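Local coordinates for 33 kDa chaperonin (Thermotoga maritima, PDB 1VQ0), which probably acts as a redox-regulated, zinc-binding chaperone that keeps thermally unfolding and oxidatively damaged proteins from aggregating irreversibly, at residues T49-R54 against A117-Q122; T73-G78 against R84-S89. One frame throughout, in Å; residues are numbered along the deposited sequence.

Contact 1: T49-R54 against A117-Q122; sequences TVVLGR and AGAIGQ
Val51 forks toward the helical turn that carries Ala119 and Ile120, and each of its two methyls has a partner of its own. CG2 comes up to the methyl of Ala119, with 4.1 Å between Val51 CG2 and Ala119 CB. CG1 looks along the same turn to the end of the isoleucine chain, where Val51 CG1 and Ile120 CD1 lie 4.2 Å apart. Neither methyl serves for both: Val51 CG1 stays 5.2 Å from Ala119 CB, and Val51 CG2 is 5.5 Å from Ile120 CD1. The fork is set by a first torsion that puts CG1 anti to the backbone N (chi1 180°), leaving CG2 on the N side. On the partner helix the ethyl branch of Ile120 is fully stretched (chi2 168°), which brings CD1 forward to the valine. These are methyl-to-methyl van der Waals contacts, and all three residues are buried. The joint is small, 94 Å² in all, and the backbones come nearest at Val51 CA and Ala119 CA, 7.9 Å apart. Directly after Ile120, Gly121 turns to positive phi and ends the helix, while its N still bonds to Ala117 O.

Packing around the contact comes from several sides. Val116, earlier on the short helix, also touches Val51 as well as Val50 and Arg54; Arg54 reaches Glu147 in a salt bridge, and Glu147 touches Ala117. Thr49 and Val50 lie against strand 164-173, and Val50 and Arg54 touch both that strand and helix 116-120. The short helix is tied in turn to the turn between strands 71-78 and 84-90, through backbone bonds from Ala119 to Ile82 and from Ile120 to Gly80.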
ATOM      1  N   THR A  49      11.231 -16.914  17.369  1.00 30.68           N
ATOM      2  CA  THR A  49      11.161 -18.114  16.496  1.00 31.23           C
ATOM      3  C   THR A  49       9.714 -18.349  16.023  1.00 32.77           C
ATOM      4  O   THR A  49       9.450 -18.583  14.851  1.00 31.81           O
ATOM      5  CB  THR A  49      11.691 -19.353  17.249  1.00 30.98           C
ATOM      6  OG1 THR A  49      13.068 -19.176  17.619  1.00 31.95           O
ATOM      7  CG2 THR A  49      11.693 -20.584  16.336  1.00 27.56           C
ATOM      8  N   VAL A  50       8.754 -18.246  16.942  1.00 34.26           N
ATOM      9  CA  VAL A  50       7.380 -18.575  16.592  1.00 34.10           C
ATOM     10  C   VAL A  50       6.799 -17.455  15.699  1.00 34.68           C
ATOM     11  O   VAL A  50       6.109 -17.715  14.729  1.00 35.79           O
ATOM     12  CB  VAL A  50       6.545 -18.826  17.885  1.00 34.34           C
ATOM     13  CG1 VAL A  50       5.026 -18.923  17.581  1.00 28.70           C
ATOM     14  CG2 VAL A  50       7.008 -20.096  18.567  1.00 32.94           C
ATOM     15  N   VAL A  51       7.099 -16.201  16.042  1.00 34.66           N
ATOM     16  CA  VAL A  51       6.563 -15.058  15.299  1.00 33.36           C
ATOM     17  C   VAL A  51       7.097 -15.029  13.857  1.00 33.01           C
ATOM     18  O   VAL A  51       6.335 -14.988  12.896  1.00 33.84           O
ATOM     19  CB  VAL A  51       6.912 -13.708  15.999  1.00 32.76           C
ATOM     20  CG1 VAL A  51       6.342 -12.522  15.194  1.00 31.53           C
ATOM     21  CG2 VAL A  51       6.328 -13.651  17.388  1.00 30.68           C
ATOM     22  N   LEU A  52       8.417 -15.034  13.725  1.00 32.80           N
ATOM     23  CA  LEU A  52       9.052 -15.139  12.421  1.00 32.07           C
ATOM     24  C   LEU A  52       8.690 -16.425  11.657  1.00 32.64           C
ATOM     25  O   LEU A  52       8.483 -16.380  10.471  1.00 33.62           O
ATOM     26  CB  LEU A  52      10.548 -14.955  12.523  1.00 31.82           C
ATOM     27  CG  LEU A  52      11.343 -14.879  11.190  1.00 31.35           C
ATOM     28  CD1 LEU A  52      10.738 -13.880  10.200  1.00 29.29           C
ATOM     29  CD2 LEU A  52      12.809 -14.552  11.381  1.00 27.96           C
ATOM     30  N   GLY A  53       8.642 -17.557  12.357  1.00 32.36           N
ATOM     31  CA  GLY A  53       8.307 -18.828  11.748  1.00 31.00           C
ATOM     32  C   GLY A  53       6.928 -18.790  11.098  1.00 31.62           C
ATOM     33  O   GLY A  53       6.738 -19.231   9.976  1.00 33.63           O
ATOM     34  N   ARG A  54       5.964 -18.231  11.789  1.00 30.83           N
ATOM     35  CA  ARG A  54       4.647 -18.161  11.252  1.00 31.57           C
ATOM     36  C   ARG A  54       4.604 -17.317   9.989  1.00 32.50           C
ATOM     37  O   ARG A  54       3.887 -17.663   9.018  1.00 32.97           O
ATOM     38  CB  ARG A  54       3.688 -17.557  12.234  1.00 32.18           C
ATOM     39  CG  ARG A  54       3.238 -18.477  13.400  1.00 35.76           C
ATOM     40  CD  ARG A  54       1.968 -17.922  14.095  1.00 33.98           C
ATOM     41  NE  ARG A  54       1.744 -18.554  15.384  1.00 37.33           N
ATOM     42  CZ  ARG A  54       0.799 -18.183  16.248  1.00 37.73           C
ATOM     43  NH1 ARG A  54      -0.009 -17.188  15.956  1.00 39.68           N
ATOM     44  NH2 ARG A  54       0.668 -18.797  17.409  1.00 29.19           N
ATOM     45  N   ALA A 117       0.486 -12.317  19.282  1.00 30.87           N
ATOM     46  CA  ALA A 117      -0.326 -11.105  19.187  1.00 29.47           C
ATOM     47  C   ALA A 117       0.273 -10.000  20.081  1.00 30.20           C
ATOM     48  O   ALA A 117       0.409  -8.850  19.683  1.00 32.10           O
ATOM     49  CB  ALA A 117      -1.800 -11.411  19.552  1.00 28.32           C
ATOM     50  N   GLY A 118       0.640 -10.364  21.293  1.00 30.58           N
ATOM     51  CA  GLY A 118       1.273  -9.431  22.229  1.00 30.31           C
ATOM     52  C   GLY A 118       2.623  -8.974  21.692  1.00 31.01           C
ATOM     53  O   GLY A 118       3.002  -7.821  21.803  1.00 32.84           O
ATOM     54  N   ALA A 119       3.382  -9.888  21.089  1.00 31.57           N
ATOM     55  CA  ALA A 119       4.699  -9.479  20.579  1.00 31.10           C
ATOM     56  C   ALA A 119       4.539  -8.400  19.509  1.00 30.94           C
ATOM     57  O   ALA A 119       5.320  -7.482  19.420  1.00 28.64           O
ATOM     58  CB  ALA A 119       5.430 -10.654  20.013  1.00 32.30           C
ATOM     59  N   ILE A 120       3.520  -8.553  18.648  1.00 31.45           N
ATOM     60  CA  ILE A 120       3.309  -7.613  17.530  1.00 29.64           C
ATOM     61  C   ILE A 120       2.589  -6.336  17.961  1.00 30.26           C
ATOM     62  O   ILE A 120       2.903  -5.220  17.507  1.00 30.08           O
ATOM     63  CB  ILE A 120       2.556  -8.334  16.395  1.00 28.81           C
ATOM     64  CG1 ILE A 120       3.476  -9.389  15.764  1.00 30.32           C
ATOM     65  CG2 ILE A 120       1.972  -7.303  15.360  1.00 26.99           C
ATOM     66  CD1 ILE A 120       2.749 -10.345  14.846  1.00 32.77           C
ATOM     67  N   GLY A 121       1.605  -6.495  18.816  1.00 31.45           N
ATOM     68  CA  GLY A 121       0.809  -5.355  19.252  1.00 32.14           C
ATOM     69  C   GLY A 121      -0.095  -4.814  18.155  1.00 32.11           C
ATOM     70  O   GLY A 121      -0.447  -5.530  17.202  1.00 34.79           O
ATOM     71  N   GLN A 122      -0.433  -3.556  18.303  1.00 32.40           N
ATOM     72  CA  GLN A 122      -1.315  -2.803  17.426  1.00 33.57           C
ATOM     73  C   GLN A 122      -0.517  -2.383  16.225  1.00 32.24           C
ATOM     74  O   GLN A 122       0.552  -1.800  16.374  1.00 32.30           O
ATOM     75  CB  GLN A 122      -1.789  -1.501  18.093  1.00 33.72           C
ATOM     76  CG  GLN A 122      -2.675  -1.639  19.297  1.00 41.15           C
ATOM     77  CD  GLN A 122      -3.687  -2.691  19.097  1.00 47.20           C
ATOM     78  OE1 GLN A 122      -4.618  -2.513  18.301  1.00 53.58           O
ATOM     79  NE2 GLN A 122      -3.486  -3.833  19.754  1.00 50.57           N
TER

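Contact 2: T73-G78 against R84-S89; sequences TLDIEG and RVVAQS
This is an antiparallel beta hairpin, strands 71-78 and 84-90, inside the large sheet between strands 123-130 and 94-99. Leu74 with Ala87 and Ile76 with Val85 are the hydrogen-bonded pairs, and their side chains lie on the face that carries helix 46-62. On that face Ile76 CB and Val85 CB sit 4.3 Å apart.

Polar chemistry gathers on the opposite face. The guanidinium of Arg84 grips the Asp75 carboxylate side-on, NE to OD1 (2.9 Å) and NH2 to OD2 (2.7 Å), both on the syn side, with the two planes 28° apart. Asp75 swings its carboxylate to this position with CG anti to the backbone N (chi1 177°). The Glu77 carboxylate stacks over one face of the guanidinium, OE1 3.7 Å above its plane, a long salt bridge of charge alone, with no N-H of Arg84 pointing at it; its stronger partner is Arg126, which also bridges to Asp75. A methionine in place of Arg84 would probably leave Asp75 relying on Arg126 and strip the Glu77 carboxylate of the flat cation beneath it.

Farther along, Val86 and Gln88 touch Trp277, next to the zinc ligand Cys278. Gln88 OE1 takes a bond from Arg96, while Gln88 NE2 points its N-H almost straight (178°), in the amide plane, at Thr73 OG1, 2.8 Å away.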
ATOM      1  N   THR A  73       6.800 -10.095  -0.322  1.00 30.10           N
ATOM      2  CA  THR A  73       7.244  -9.778   1.040  1.00 30.23           C
ATOM      3  C   THR A  73       6.061  -9.439   1.960  1.00 32.19           C
ATOM      4  O   THR A  73       5.265  -8.506   1.691  1.00 31.29           O
ATOM      5  CB  THR A  73       8.192  -8.592   1.041  1.00 31.06           C
ATOM      6  OG1 THR A  73       9.288  -8.809   0.144  1.00 30.12           O
ATOM      7  CG2 THR A  73       8.820  -8.346   2.423  1.00 30.39           C
ATOM      8  N   LEU A  74       5.992 -10.153   3.085  1.00 32.89           N
ATOM      9  CA  LEU A  74       5.075  -9.822   4.201  1.00 32.51           C
ATOM     10  C   LEU A  74       5.819  -8.986   5.215  1.00 33.36           C
ATOM     11  O   LEU A  74       6.792  -9.410   5.761  1.00 32.34           O
ATOM     12  CB  LEU A  74       4.637 -11.080   4.879  1.00 33.08           C
ATOM     13  CG  LEU A  74       3.841 -11.122   6.147  1.00 34.40           C
ATOM     14  CD1 LEU A  74       2.522 -10.421   5.721  1.00 35.84           C
ATOM     15  CD2 LEU A  74       3.617 -12.575   6.468  1.00 36.19           C
ATOM     16  N   ASP A  75       5.319  -7.785   5.435  1.00 32.92           N
ATOM     17  CA  ASP A  75       5.869  -6.829   6.365  1.00 31.93           C
ATOM     18  C   ASP A  75       4.757  -6.407   7.388  1.00 31.06           C
ATOM     19  O   ASP A  75       3.838  -5.666   7.075  1.00 29.91           O
ATOM     20  CB  ASP A  75       6.365  -5.618   5.575  1.00 30.66           C
ATOM     21  CG  ASP A  75       6.884  -4.545   6.444  1.00 36.10           C
ATOM     22  OD1 ASP A  75       7.191  -4.827   7.592  1.00 34.36           O
ATOM     23  OD2 ASP A  75       7.029  -3.374   6.065  1.00 40.11           O
ATOM     24  N   ILE A  76       4.825  -7.003   8.556  1.00 30.50           N
ATOM     25  CA  ILE A  76       3.986  -6.688   9.689  1.00 31.48           C
ATOM     26  C   ILE A  76       4.735  -5.722  10.657  1.00 31.81           C
ATOM     27  O   ILE A  76       5.823  -5.960  11.097  1.00 29.01           O
ATOM     28  CB  ILE A  76       3.558  -7.939  10.384  1.00 30.85           C
ATOM     29  CG1 ILE A  76       2.668  -8.774   9.441  1.00 34.13           C
ATOM     30  CG2 ILE A  76       2.794  -7.597  11.660  1.00 28.59           C
ATOM     31  CD1 ILE A  76       2.484 -10.148   9.932  1.00 34.64           C
ATOM     32  N   GLU A  77       4.121  -4.586  10.885  1.00 31.42           N
ATOM     33  CA  GLU A  77       4.718  -3.589  11.747  1.00 32.45           C
ATOM     34  C   GLU A  77       3.725  -3.170  12.854  1.00 30.99           C
ATOM     35  O   GLU A  77       2.559  -2.891  12.594  1.00 31.02           O
ATOM     36  CB  GLU A  77       5.145  -2.409  10.902  1.00 32.77           C
ATOM     37  CG  GLU A  77       6.003  -1.423  11.699  1.00 38.43           C
ATOM     38  CD  GLU A  77       6.591  -0.334  10.805  1.00 44.57           C
ATOM     39  OE1 GLU A  77       6.222  -0.228   9.630  1.00 49.11           O
ATOM     40  OE2 GLU A  77       7.434   0.405  11.281  1.00 49.52           O
ATOM     41  N   GLY A  78       4.176  -3.184  14.096  1.00 31.76           N
ATOM     42  CA  GLY A  78       3.290  -2.849  15.233  1.00 31.57           C
ATOM     43  C   GLY A  78       3.994  -2.329  16.424  1.00 32.64           C
ATOM     44  O   GLY A  78       5.206  -2.168  16.385  1.00 33.82           O
ATOM     45  N   ARG A  84       8.660  -5.289  14.442  1.00 36.72           N
ATOM     46  CA  ARG A  84       8.561  -5.571  13.021  1.00 37.09           C
ATOM     47  C   ARG A  84       8.908  -7.022  12.689  1.00 35.59           C
ATOM     48  O   ARG A  84       9.834  -7.585  13.259  1.00 33.65           O
ATOM     49  CB  ARG A  84       9.504  -4.665  12.198  1.00 37.03           C
ATOM     50  CG  ARG A  84       8.916  -4.397  10.811  1.00 41.60           C
ATOM     51  CD  ARG A  84       9.572  -3.298  10.121  1.00 43.16           C
ATOM     52  NE  ARG A  84       8.950  -2.911   8.850  1.00 44.08           N
ATOM     53  CZ  ARG A  84       9.338  -1.826   8.155  1.00 43.63           C
ATOM     54  NH1 ARG A  84      10.313  -1.053   8.595  1.00 46.79           N
ATOM     55  NH2 ARG A  84       8.784  -1.492   7.026  1.00 41.94           N
ATOM     56  N   VAL A  85       8.112  -7.588  11.781  1.00 34.54           N
ATOM     57  CA  VAL A  85       8.269  -8.937  11.280  1.00 34.17           C
ATOM     58  C   VAL A  85       8.165  -8.918   9.763  1.00 35.19           C
ATOM     59  O   VAL A  85       7.129  -8.505   9.211  1.00 33.75           O
ATOM     60  CB  VAL A  85       7.164  -9.865  11.822  1.00 33.99           C
ATOM     61  CG1 VAL A  85       7.452 -11.279  11.465  1.00 35.21           C
ATOM     62  CG2 VAL A  85       7.034  -9.735  13.295  1.00 37.01           C
ATOM     63  N   VAL A  86       9.224  -9.402   9.101  1.00 34.29           N
ATOM     64  CA  VAL A  86       9.358  -9.339   7.647  1.00 33.83           C
ATOM     65  C   VAL A  86       9.708 -10.737   7.085  1.00 34.00           C
ATOM     66  O   VAL A  86      10.666 -11.390   7.520  1.00 33.56           O
ATOM     67  CB  VAL A  86      10.473  -8.324   7.229  1.00 33.67           C
ATOM     68  CG1 VAL A  86      10.596  -8.233   5.741  1.00 32.93           C
ATOM     69  CG2 VAL A  86      10.175  -6.966   7.734  1.00 33.76           C
ATOM     70  N   ALA A  87       8.891 -11.232   6.177  1.00 32.84           N
ATOM     71  CA  ALA A  87       9.185 -12.495   5.545  1.00 31.59           C
ATOM     72  C   ALA A  87       9.007 -12.392   4.074  1.00 32.54           C
ATOM     73  O   ALA A  87       7.943 -11.976   3.624  1.00 34.38           O
ATOM     74  CB  ALA A  87       8.350 -13.605   6.124  1.00 29.72           C
ATOM     75  N   GLN A  88      10.069 -12.746   3.332  1.00 33.43           N
ATOM     76  CA  GLN A  88      10.041 -12.742   1.873  1.00 32.98           C
ATOM     77  C   GLN A  88      10.134 -14.160   1.303  1.00 33.03           C
ATOM     78  O   GLN A  88      10.911 -14.947   1.780  1.00 33.91           O
ATOM     79  CB  GLN A  88      11.181 -11.937   1.379  1.00 31.25           C
ATOM     80  CG  GLN A  88      11.207 -11.734  -0.116  1.00 30.98           C
ATOM     81  CD  GLN A  88      12.259 -10.754  -0.492  1.00 32.04           C
ATOM     82  OE1 GLN A  88      13.393 -11.134  -0.775  1.00 37.18           O
ATOM     83  NE2 GLN A  88      11.901  -9.488  -0.530  1.00 31.28           N
ATOM     84  N   SER A  89       9.306 -14.454   0.314  1.00 33.18           N
ATOM     85  CA  SER A  89       9.374 -15.643  -0.524  1.00 32.24           C
ATOM     86  C   SER A  89       9.524 -15.301  -2.023  1.00 33.05           C
ATOM     87  O   SER A  89       9.287 -14.173  -2.450  1.00 33.50           O
ATOM     88  CB  SER A  89       8.128 -16.482  -0.344  1.00 32.52           C
ATOM     89  OG  SER A  89       6.992 -15.798  -0.827  1.00 31.34           O
TER

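Overall arrangement
Both contacts are buried, and helix 46-62 joins them: it is one half of contact 1 and packs on contact 2. In contact 1 that helix meets the short helix 116-120; contact 2 supplies the sheet floor beneath them. The two meet directly: Val51 CG1 packs 3.4 Å from Val85 CG2, and Ile120 CG2 lies 3.8 Å from Ile76 CG2, so Val51 and Ile120, which meet each other in contact 1, also pack on the hairpin of contact 2. Their chemistry differs. Contact 1 is a small, wholly apolar touch between helices, whereas contact 2 joins neighbouring strands over 510 Å² through a backbone ladder, with aliphatic groups toward the helices and a charged network on its other face.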